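PDB 3PGB: putative uncharacterized protein from Emericella nidulans, which is a copper- and topaquinone-containing amine oxidase that probably oxidises primary amines of the RCH2NH2 type to aldehydes. Local coordinates for residues D351-Y355 against L366-K372; T497-R503 against H714-T720. One frame throughout, in Å; residues are numbered along the deposited sequence.

How the interactions relate
Both interactions are antiparallel strand pairs in the catalytic domain of the copper amine oxidase fold, a large beta sandwich. Starting from the N terminus, the chain first closes interaction 1, a local hairpin contact with only ten residues between 351-355 and 366-372. Interaction 2 opens later and closes a loop of 210 residues that carries the copper ligands His532, His534 and His698, so the two contacts follow in series, neither nested nor crossed. Their centres lie about 16 Å apart, and they touch where CE1 of Phe352 packs 3.9 Å from CG1 of Ile498. Strand 374-389 touches side chains of both, joining the hairpin to the central sandwich.

Interaction 1: residues D351-Y355 against L366-K372; sequences DFSFY and LFDIKYK
The beta hairpin of strands 352-359 and 363-371 is interrupted here by a beta bulge, where the register slips by one residue between the hydrogen-bonded pairs Ser353-Lys370 and Tyr355-Phe367. Tyr355 N gives a nearly straight bond to Phe367 O, 2.9 Å long. At the bulge Asp368 turns the chain, and its carboxylate runs alongside the Tyr355 ring, the planes 14° apart; one water joins Asp368 OD1 to Tyr355 OH, while OD2 pairs with Arg375. On the face bearing Phe352 and Tyr371, CD2 of Tyr371 lies over one face of the Phe352 ring, offset toward its rim and 3.3 Å from Phe352 CZ, with the ring planes at an oblique 51°. Phe354, its CG wedged between backbone N and carbonyl carbon (chi1 59°), sets CB 3.8 Å from Ile369 CG1 and offers a ring face to Leu366 CD2. At the more exposed end Lys372 NZ forms a salt bridge with Asp351 OD1, 3.1 Å long and met from above the carboxylate plane. Glu732 shares this lysine, and its own carboxylate comes close to Asp351. The lysine charge would thus offset two neighbouring acids, whereas the rest of the contact is largely buried, with aromatic rings on both faces.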
# COMPACT_ATOMS: atom_id res chain seq x y z
N ASP A 351 -18.82 -6.55 -13.44
CA ASP A 351 -18.31 -6.47 -14.81
C ASP A 351 -17.14 -7.41 -15.11
O ASP A 351 -16.66 -7.43 -16.24
CB ASP A 351 -17.87 -5.04 -15.11
CG ASP A 351 -19.02 -4.06 -15.13
OD1 ASP A 351 -18.76 -2.85 -15.28
OD2 ASP A 351 -20.19 -4.48 -15.02
N PHE A 352 -16.70 -8.18 -14.12
CA PHE A 352 -15.52 -9.04 -14.25
C PHE A 352 -15.90 -10.51 -14.39
O PHE A 352 -16.92 -10.95 -13.87
CB PHE A 352 -14.63 -8.92 -13.01
CG PHE A 352 -13.80 -7.67 -12.96
CD1 PHE A 352 -12.58 -7.61 -13.61
CD2 PHE A 352 -14.23 -6.57 -12.24
CE1 PHE A 352 -11.80 -6.46 -13.56
CE2 PHE A 352 -13.46 -5.42 -12.19
CZ PHE A 352 -12.24 -5.37 -12.85
N SER A 353 -15.05 -11.26 -15.08
CA SER A 353 -15.16 -12.72 -15.12
C SER A 353 -13.78 -13.32 -15.32
O SER A 353 -12.90 -12.66 -15.88
CB SER A 353 -16.10 -13.18 -16.24
OG SER A 353 -15.55 -12.91 -17.52
N PHE A 354 -13.60 -14.56 -14.87
CA PHE A 354 -12.34 -15.26 -15.06
C PHE A 354 -12.47 -16.74 -14.75
O PHE A 354 -13.43 -17.16 -14.09
CB PHE A 354 -11.24 -14.64 -14.18
CG PHE A 354 -11.55 -14.66 -12.71
CD1 PHE A 354 -12.16 -13.59 -12.11
CD2 PHE A 354 -11.23 -15.77 -11.93
CE1 PHE A 354 -12.45 -13.60 -10.75
CE2 PHE A 354 -11.51 -15.79 -10.57
CZ PHE A 354 -12.12 -14.70 -9.98
N TYR A 355 -11.50 -17.53 -15.22
CA TYR A 355 -11.41 -18.95 -14.89
C TYR A 355 -10.31 -19.17 -13.86
O TYR A 355 -9.28 -18.51 -13.88
CB TYR A 355 -11.09 -19.78 -16.13
CG TYR A 355 -12.20 -19.86 -17.16
CD1 TYR A 355 -12.46 -18.80 -18.01
CD2 TYR A 355 -12.97 -21.01 -17.29
CE1 TYR A 355 -13.46 -18.87 -18.97
CE2 TYR A 355 -13.98 -21.09 -18.24
CZ TYR A 355 -14.22 -20.02 -19.08
OH TYR A 355 -15.23 -20.10 -20.02
N LEU A 366 -5.02 -17.53 -12.78
CA LEU A 366 -6.25 -17.02 -13.40
C LEU A 366 -6.09 -16.97 -14.92
O LEU A 366 -5.02 -16.59 -15.42
CB LEU A 366 -6.59 -15.61 -12.88
CG LEU A 366 -7.13 -15.50 -11.46
CD1 LEU A 366 -6.10 -15.94 -10.44
CD2 LEU A 366 -7.58 -14.07 -11.17
N PHE A 367 -7.15 -17.32 -15.64
CA PHE A 367 -7.15 -17.30 -17.10
C PHE A 367 -8.36 -16.56 -17.64
O PHE A 367 -9.42 -16.52 -17.02
CB PHE A 367 -7.14 -18.72 -17.66
CG PHE A 367 -5.81 -19.41 -17.54
CD1 PHE A 367 -5.50 -20.16 -16.41
CD2 PHE A 367 -4.87 -19.30 -18.55
CE1 PHE A 367 -4.27 -20.80 -16.31
CE2 PHE A 367 -3.64 -19.93 -18.45
CZ PHE A 367 -3.34 -20.68 -17.33
N ASP A 368 -8.20 -15.99 -18.83
CA ASP A 368 -9.28 -15.31 -19.54
C ASP A 368 -10.01 -14.31 -18.64
O ASP A 368 -11.24 -14.32 -18.56
CB ASP A 368 -10.25 -16.35 -20.12
CG ASP A 368 -11.18 -15.78 -21.20
OD1 ASP A 368 -12.23 -16.41 -21.45
OD2 ASP A 368 -10.88 -14.72 -21.79
N ILE A 369 -9.24 -13.46 -17.96
CA ILE A 369 -9.82 -12.40 -17.15
C ILE A 369 -10.42 -11.36 -18.09
O ILE A 369 -9.69 -10.74 -18.86
CB ILE A 369 -8.75 -11.72 -16.22
CG1 ILE A 369 -8.17 -12.73 -15.23
CG2 ILE A 369 -9.35 -10.54 -15.48
CD1 ILE A 369 -7.13 -12.17 -14.29
N LYS A 370 -11.74 -11.19 -18.04
CA LYS A 370 -12.43 -10.22 -18.91
C LYS A 370 -13.04 -9.08 -18.10
O LYS A 370 -13.35 -9.25 -16.93
CB LYS A 370 -13.53 -10.90 -19.75
CG LYS A 370 -13.05 -12.10 -20.58
CD LYS A 370 -14.17 -12.79 -21.36
CE LYS A 370 -14.68 -11.93 -22.50
NZ LYS A 370 -15.80 -12.55 -23.28
N TYR A 371 -13.19 -7.91 -18.73
CA TYR A 371 -13.84 -6.75 -18.13
C TYR A 371 -14.81 -6.14 -19.13
O TYR A 371 -14.43 -5.85 -20.27
CB TYR A 371 -12.80 -5.71 -17.72
CG TYR A 371 -13.38 -4.54 -16.95
CD1 TYR A 371 -13.48 -3.28 -17.52
CD2 TYR A 371 -13.85 -4.71 -15.65
CE1 TYR A 371 -14.02 -2.21 -16.82
CE2 TYR A 371 -14.39 -3.65 -14.94
CZ TYR A 371 -14.47 -2.40 -15.53
OH TYR A 371 -15.01 -1.36 -14.82
N LYS A 372 -16.06 -5.94 -18.71
CA LYS A 372 -17.14 -5.48 -19.59
C LYS A 372 -17.19 -6.28 -20.89
O LYS A 372 -17.27 -5.71 -21.99
CB LYS A 372 -17.02 -3.97 -19.86
CG LYS A 372 -17.12 -3.12 -18.60
CD LYS A 372 -17.05 -1.62 -18.91
CE LYS A 372 -17.58 -0.79 -17.74
NZ LYS A 372 -19.08 -0.83 -17.61
O HOH W 1 -15.10 -17.88 -21.57

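Interaction 2: residues T497-R503 against H714-T720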
# COMPACT_ATOMS: atom_id res chain seq x y z
N THR A 497 -10.02 -1.71 -11.40
CA THR A 497 -8.67 -2.00 -10.94
C THR A 497 -8.53 -3.45 -10.48
O THR A 497 -9.31 -3.93 -9.66
CB THR A 497 -8.26 -1.04 -9.81
OG1 THR A 497 -8.27 0.31 -10.29
CG2 THR A 497 -6.88 -1.39 -9.28
N ILE A 498 -7.54 -4.14 -11.04
CA ILE A 498 -7.19 -5.50 -10.65
C ILE A 498 -5.97 -5.40 -9.77
O ILE A 498 -5.03 -4.71 -10.12
CB ILE A 498 -6.82 -6.36 -11.88
CG1 ILE A 498 -8.00 -6.46 -12.86
CG2 ILE A 498 -6.34 -7.75 -11.43
CD1 ILE A 498 -7.58 -6.61 -14.31
N GLY A 499 -5.98 -6.10 -8.64
CA GLY A 499 -4.84 -6.06 -7.71
C GLY A 499 -4.26 -7.44 -7.49
O GLY A 499 -5.00 -8.42 -7.37
N VAL A 500 -2.93 -7.53 -7.46
CA VAL A 500 -2.25 -8.76 -7.08
C VAL A 500 -1.37 -8.47 -5.86
O VAL A 500 -0.50 -7.61 -5.92
CB VAL A 500 -1.38 -9.31 -8.23
CG1 VAL A 500 -0.80 -10.67 -7.87
CG2 VAL A 500 -2.20 -9.39 -9.52
N GLU A 501 -1.63 -9.18 -4.76
CA GLU A 501 -0.92 -8.96 -3.50
C GLU A 501 -0.34 -10.24 -2.93
O GLU A 501 -0.87 -11.33 -3.13
CB GLU A 501 -1.87 -8.40 -2.45
CG GLU A 501 -2.28 -6.96 -2.64
CD GLU A 501 -3.27 -6.51 -1.58
OE1 GLU A 501 -3.10 -6.88 -0.39
OE2 GLU A 501 -4.23 -5.80 -1.95
N VAL A 502 0.74 -10.08 -2.17
CA VAL A 502 1.22 -11.13 -1.29
C VAL A 502 1.55 -10.54 0.07
O VAL A 502 2.05 -9.41 0.18
CB VAL A 502 2.47 -11.84 -1.85
CG1 VAL A 502 3.63 -10.87 -1.97
CG2 VAL A 502 2.84 -13.03 -0.96
N ARG A 503 1.22 -11.28 1.12
CA ARG A 503 1.73 -10.99 2.44
C ARG A 503 2.41 -12.23 3.00
O ARG A 503 2.09 -13.36 2.60
CB ARG A 503 0.62 -10.49 3.37
CG ARG A 503 -0.12 -9.28 2.87
CD ARG A 503 -1.29 -8.92 3.76
NE ARG A 503 -1.87 -7.64 3.38
CZ ARG A 503 -1.52 -6.45 3.87
NH1 ARG A 503 -0.58 -6.34 4.80
NH2 ARG A 503 -2.12 -5.36 3.42
N HIS A 714 4.48 -7.18 3.23
CA HIS A 714 3.44 -6.94 2.24
C HIS A 714 4.05 -6.34 0.98
O HIS A 714 5.00 -5.56 1.04
CB HIS A 714 2.38 -6.02 2.84
CG HIS A 714 1.30 -5.60 1.88
ND1 HIS A 714 0.67 -6.49 1.03
CD2 HIS A 714 0.71 -4.40 1.68
CE1 HIS A 714 -0.24 -5.85 0.33
NE2 HIS A 714 -0.24 -4.58 0.70
N SER A 715 3.51 -6.73 -0.17
CA SER A 715 3.99 -6.29 -1.46
C SER A 715 2.86 -6.47 -2.47
O SER A 715 2.16 -7.48 -2.43
CB SER A 715 5.22 -7.11 -1.87
OG SER A 715 5.74 -6.69 -3.11
N GLY A 716 2.66 -5.49 -3.34
CA GLY A 716 1.56 -5.56 -4.28
C GLY A 716 1.71 -4.68 -5.50
O GLY A 716 2.41 -3.66 -5.46
N VAL A 717 1.05 -5.09 -6.58
CA VAL A 717 0.93 -4.31 -7.80
C VAL A 717 -0.55 -4.17 -8.14
O VAL A 717 -1.38 -4.92 -7.63
CB VAL A 717 1.67 -4.95 -9.01
CG1 VAL A 717 3.17 -4.77 -8.87
CG2 VAL A 717 1.30 -6.42 -9.16
N ALA A 718 -0.88 -3.21 -8.98
CA ALA A 718 -2.25 -2.97 -9.38
C ALA A 718 -2.32 -2.63 -10.86
O ALA A 718 -1.49 -1.88 -11.37
CB ALA A 718 -2.83 -1.85 -8.56
N PHE A 719 -3.30 -3.21 -11.55
CA PHE A 719 -3.54 -2.90 -12.95
C PHE A 719 -4.80 -2.07 -12.97
O PHE A 719 -5.83 -2.52 -12.47
CB PHE A 719 -3.73 -4.18 -13.79
CG PHE A 719 -2.78 -5.29 -13.44
CD1 PHE A 719 -1.46 -5.03 -13.13
CD2 PHE A 719 -3.21 -6.61 -13.47
CE1 PHE A 719 -0.59 -6.07 -12.83
CE2 PHE A 719 -2.34 -7.65 -13.18
CZ PHE A 719 -1.03 -7.38 -12.85
N THR A 720 -4.72 -0.87 -13.53
CA THR A 720 -5.86 0.04 -13.57
C THR A 720 -6.07 0.56 -14.99
O THR A 720 -5.10 0.77 -15.70
CB THR A 720 -5.65 1.24 -12.60
OG1 THR A 720 -6.90 1.92 -12.41
CG2 THR A 720 -4.61 2.23 -13.13
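Strands 498-503 and 714-720 run antiparallel in regular register, their axes 4.7 Å apart at closest approach and 168° between their directions, with six backbone bonds linking the pairs Ile498-Phe719, Val500-Val717 and Val502-Ser715. They are neighbours in the beta sandwich of the copper amine oxidase catalytic domain. The face bearing Ile498, Val500, Val502, Val717 and Phe719 turns into the sandwich, where branched aliphatic side chains and a flat ring suit close layer packing. Phe719 reaches along this face: Ile498 CG2 lies 3.9 Å from its CD2, and Val500 CG2 lies 4.1 Å from its CE2. Beyond them the ring meets Phe542, a residue of one calcium site, edge to face, and Leu380 of strand 374-389 touches both Val500 and Phe719. The side chain of Val502 is about 10 Å from the copper ion. Ser715, small and polar, is buried on the same face, its hydroxyl satisfied by Gly623 O and Gly695 N.

On the other face, Gly716 lies opposite Glu501 and, having no side chain, leaves room for Glu501 CG over the strand. Glu501 OE1 approaches His714 CE1 at 3.1 Å, the carboxylate steeply inclined to the imidazole. Where 497-503 begins, Thr497 OG1 and Thr720 OG1 share a hydrogen bond of 3.0 Å. At the far end Phe710 O holds NH1 of Arg503, and Tyr454 of the second subunit adds a cation-pi contact to that arginine. Its chain, extended from CG to NE, carries the guanidinium to His714, whose CG is anti to its backbone N (chi1 175°). The guanidinium of Arg503 stacks flat on the His714 ring, the planes only 7° apart and Arg503 NH2 sitting 3.4 Å from His714 NE2, while His714 ND1 makes a weak bond of 3.3 Å to Val502 O.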